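Local coordinates for protein aminoacyl-tRNA synthetase (Cryptosporidium parvum, PDB 5F9Z) that probably attaches proline to its cognate tRNA in an ATP-dependent reaction, as a class II prolyl-tRNA synthetase that binds halofuginone together with an ATP analogue, at residues V377-N382 with E402-R407. Residues are numbered along the deposited sequence; the frame is centred on the assembly and turned at random.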
ATOM      1  N   VAL A 377      -8.464 -10.359  27.913  1.00 31.76           N
ATOM      2  CA  VAL A 377      -8.014  -9.814  26.638  1.00 30.31           C
ATOM      3  C   VAL A 377      -6.910 -10.705  26.089  1.00 30.33           C
ATOM      4  O   VAL A 377      -5.953 -11.034  26.802  1.00 31.55           O
ATOM      5  CB  VAL A 377      -7.520  -8.366  26.796  1.00 28.64           C
ATOM      6  CG1 VAL A 377      -7.147  -7.782  25.442  1.00 27.54           C
ATOM      7  CG2 VAL A 377      -8.577  -7.516  27.484  1.00 27.64           C
ATOM      8  N   VAL A 378      -7.042 -11.098  24.825  1.00 28.50           N
ATOM      9  CA  VAL A 378      -6.018 -11.856  24.116  1.00 26.55           C
ATOM     10  C   VAL A 378      -5.601 -11.037  22.902  1.00 26.28           C
ATOM     11  O   VAL A 378      -6.444 -10.669  22.076  1.00 27.27           O
ATOM     12  CB  VAL A 378      -6.517 -13.247  23.696  1.00 26.72           C
ATOM     13  CG1 VAL A 378      -5.395 -14.031  23.028  1.00 27.19           C
ATOM     14  CG2 VAL A 378      -7.061 -14.004  24.897  1.00 23.24           C
ATOM     15  N   VAL A 379      -4.308 -10.751  22.800  1.00 26.44           N
ATOM     16  CA  VAL A 379      -3.768  -9.940  21.715  1.00 24.78           C
ATOM     17  C   VAL A 379      -3.488 -10.838  20.518  1.00 25.29           C
ATOM     18  O   VAL A 379      -2.972 -11.952  20.662  1.00 27.40           O
ATOM     19  CB  VAL A 379      -2.502  -9.193  22.173  1.00 24.07           C
ATOM     20  CG1 VAL A 379      -2.044  -8.215  21.107  1.00 21.81           C
ATOM     21  CG2 VAL A 379      -2.765  -8.469  23.485  1.00 23.38           C
ATOM     22  N   ARG A 380      -3.826 -10.344  19.324  1.00 23.41           N
ATOM     23  CA  ARG A 380      -3.818 -11.187  18.131  1.00 23.64           C
ATOM     24  C   ARG A 380      -2.403 -11.583  17.720  1.00 25.71           C
ATOM     25  O   ARG A 380      -2.133 -12.761  17.457  1.00 25.54           O
ATOM     26  CB  ARG A 380      -4.526 -10.463  16.985  1.00 21.87           C
ATOM     27  CG  ARG A 380      -4.305 -11.075  15.611  1.00 22.65           C
ATOM     28  CD  ARG A 380      -4.872 -12.483  15.514  1.00 26.64           C
ATOM     29  NE  ARG A 380      -4.667 -13.049  14.183  1.00 28.32           N
ATOM     30  CZ  ARG A 380      -3.553 -13.658  13.794  1.00 29.08           C
ATOM     31  NH1 ARG A 380      -2.535 -13.786  14.636  1.00 28.89           N
ATOM     32  NH2 ARG A 380      -3.455 -14.138  12.562  1.00 29.57           N
ATOM     33  N   ASP A 381      -1.488 -10.616  17.651  1.00 27.09           N
ATOM     34  CA  ASP A 381      -0.212 -10.860  16.987  1.00 29.70           C
ATOM     35  C   ASP A 381       0.813 -11.569  17.865  1.00 29.24           C
ATOM     36  O   ASP A 381       1.745 -12.175  17.324  1.00 29.87           O
ATOM     37  CB  ASP A 381       0.377  -9.541  16.475  1.00 31.52           C
ATOM     38  CG  ASP A 381       0.694  -8.568  17.591  1.00 34.11           C
ATOM     39  OD1 ASP A 381      -0.066  -8.529  18.582  1.00 34.75           O
ATOM     40  OD2 ASP A 381       1.705  -7.843  17.476  1.00 34.42           O
ATOM     41  N   ASN A 382       0.677 -11.520  19.193  1.00 28.44           N
ATOM     42  CA  ASN A 382       1.680 -12.118  20.069  1.00 29.95           C
ATOM     43  C   ASN A 382       1.088 -13.003  21.161  1.00 31.90           C
ATOM     44  O   ASN A 382       1.829 -13.438  22.052  1.00 33.39           O
ATOM     45  CB  ASN A 382       2.555 -11.030  20.706  1.00 29.61           C
ATOM     46  CG  ASN A 382       1.749 -10.016  21.495  1.00 28.05           C
ATOM     47  OD1 ASN A 382       0.537 -10.156  21.654  1.00 28.03           O
ATOM     48  ND2 ASN A 382       2.422  -8.989  21.999  1.00 26.48           N
ATOM     49  N   GLU A 402      -2.899   1.309  20.480  1.00 25.85           N
ATOM     50  CA  GLU A 402      -1.750   2.161  20.191  1.00 29.95           C
ATOM     51  C   GLU A 402      -0.453   1.363  20.255  1.00 30.12           C
ATOM     52  O   GLU A 402       0.403   1.467  19.367  1.00 26.57           O
ATOM     53  CB  GLU A 402      -1.716   3.330  21.175  1.00 37.69           C
ATOM     54  CG  GLU A 402      -0.538   4.272  21.001  1.00 45.56           C
ATOM     55  CD  GLU A 402      -0.857   5.448  20.102  1.00 52.24           C
ATOM     56  OE1 GLU A 402      -1.989   5.504  19.575  1.00 54.34           O
ATOM     57  OE2 GLU A 402       0.022   6.320  19.928  1.00 55.10           O
ATOM     58  N   GLU A 403      -0.293   0.554  21.306  1.00 31.28           N
ATOM     59  CA  GLU A 403       0.886  -0.298  21.418  1.00 30.88           C
ATOM     60  C   GLU A 403       0.914  -1.343  20.311  1.00 29.31           C
ATOM     61  O   GLU A 403       1.983  -1.679  19.790  1.00 30.20           O
ATOM     62  CB  GLU A 403       0.913  -0.969  22.791  1.00 30.33           C
ATOM     63  CG  GLU A 403       2.157  -1.796  23.058  1.00 29.82           C
ATOM     64  CD  GLU A 403       2.018  -2.679  24.282  1.00 30.10           C
ATOM     65  OE1 GLU A 403       2.824  -3.621  24.431  1.00 29.91           O
ATOM     66  OE2 GLU A 403       1.098  -2.436  25.093  1.00 30.61           O
ATOM     67  N   PHE A 404      -0.256  -1.874  19.947  1.00 27.52           N
ATOM     68  CA  PHE A 404      -0.348  -2.816  18.835  1.00 27.45           C
ATOM     69  C   PHE A 404       0.187  -2.192  17.551  1.00 27.86           C
ATOM     70  O   PHE A 404       0.999  -2.798  16.841  1.00 27.97           O
ATOM     71  CB  PHE A 404      -1.803  -3.256  18.659  1.00 28.18           C
ATOM     72  CG  PHE A 404      -1.975  -4.561  17.926  1.00 28.95           C
ATOM     73  CD1 PHE A 404      -1.608  -4.688  16.596  1.00 28.51           C
ATOM     74  CD2 PHE A 404      -2.540  -5.654  18.564  1.00 28.56           C
ATOM     75  CE1 PHE A 404      -1.778  -5.886  15.925  1.00 27.73           C
ATOM     76  CE2 PHE A 404      -2.715  -6.851  17.897  1.00 28.71           C
ATOM     77  CZ  PHE A 404      -2.333  -6.967  16.577  1.00 28.71           C
ATOM     78  N   GLN A 405      -0.260  -0.972  17.241  1.00 26.05           N
ATOM     79  CA  GLN A 405       0.170  -0.294  16.022  1.00 23.13           C
ATOM     80  C   GLN A 405       1.678  -0.078  16.015  1.00 23.36           C
ATOM     81  O   GLN A 405       2.351  -0.338  15.011  1.00 23.43           O
ATOM     82  CB  GLN A 405      -0.566   1.040  15.888  1.00 21.00           C
ATOM     83  CG  GLN A 405      -0.260   1.807  14.613  1.00 20.11           C
ATOM     84  CD  GLN A 405      -1.140   1.384  13.452  1.00 22.08           C
ATOM     85  OE1 GLN A 405      -2.166   0.733  13.643  1.00 23.95           O
ATOM     86  NE2 GLN A 405      -0.743   1.759  12.241  1.00 20.49           N
ATOM     87  N   ASN A 406       2.229   0.400  17.133  1.00 24.15           N
ATOM     88  CA  ASN A 406       3.665   0.653  17.203  1.00 26.60           C
ATOM     89  C   ASN A 406       4.464  -0.640  17.088  1.00 26.82           C
ATOM     90  O   ASN A 406       5.531  -0.664  16.465  1.00 27.93           O
ATOM     91  CB  ASN A 406       4.003   1.385  18.501  1.00 27.31           C
ATOM     92  CG  ASN A 406       5.497   1.501  18.736  1.00 29.12           C
ATOM     93  OD1 ASN A 406       6.161   2.367  18.165  1.00 32.02           O
ATOM     94  ND2 ASN A 406       6.032   0.628  19.581  1.00 27.32           N
ATOM     95  N   ARG A 407       3.960  -1.728  17.677  1.00 26.23           N
ATOM     96  CA  ARG A 407       4.688  -2.993  17.645  1.00 26.17           C
ATOM     97  C   ARG A 407       4.755  -3.562  16.232  1.00 25.24           C
ATOM     98  O   ARG A 407       5.785  -4.117  15.832  1.00 25.00           O
ATOM     99  CB  ARG A 407       4.038  -3.993  18.601  1.00 27.83           C
ATOM    100  CG  ARG A 407       4.674  -5.374  18.586  1.00 30.06           C
ATOM    101  CD  ARG A 407       4.065  -6.289  19.640  1.00 29.46           C
ATOM    102  NE  ARG A 407       2.622  -6.450  19.477  1.00 29.06           N
ATOM    103  CZ  ARG A 407       1.712  -5.850  20.237  1.00 30.14           C
ATOM    104  NH1 ARG A 407       2.092  -5.044  21.219  1.00 30.19           N
ATOM    105  NH2 ARG A 407       0.420  -6.056  20.014  1.00 30.05           N
TER
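Asp381 and Arg407 join the turn after strand 374-379 to helix 393-417 through a two-pronged salt bridge. From CB outward, the Arg407 chain leaves the helix extended, with CG and CD both anti, then bends at chi3 (58°), which swings the guanidinium onto the carboxylate. CG is still 4.0 Å from Asp381 OD2; CD has both that oxygen and ND2 of Asn382 within van der Waals reach. NE then makes the shorter bond, 2.6 Å to Asp381 OD2, nearly straight at 172°, in the guanidinium plane and on the syn lone pair. NH2 reaches Asp381 OD1 at 2.9 Å, more bent and tilted out of the plane, as expected with the two flat groups turned 33° apart. NH2 also rests on CG1 of Val379, 3.5 Å away. The other nitrogen, NH1, looks back along its own helix to OE1 of Glu403 in a longer salt bridge of 3.6 Å. Over one guanidinium face lies the amide of Asn382, its plane nearly parallel to the guanidinium; OD1 of that amide is bonded to the backbone N of Glu384.

One turn back on the helix, the Asp381 carboxylate lies over one face of the Phe404 ring, offset toward its rim, with OD1 3.2 Å from CE2. Val379 CG1 packs against the ring obliquely, and the backbone N of Arg380 lies at its edge. Arg380 itself turns away, its guanidinium held by Asp289 and the carbonyl of Glu355.

The 377-382 side belongs to the anticodon-binding domain; helix 393-417 meets it at the end of strand 374-379 and the loop after it. Asp381 is buried, but both its oxygens are paired with Arg407, and the guanidinium is shared with Glu403; this probably offsets the cost of burying the carboxylate and favours its ionised form.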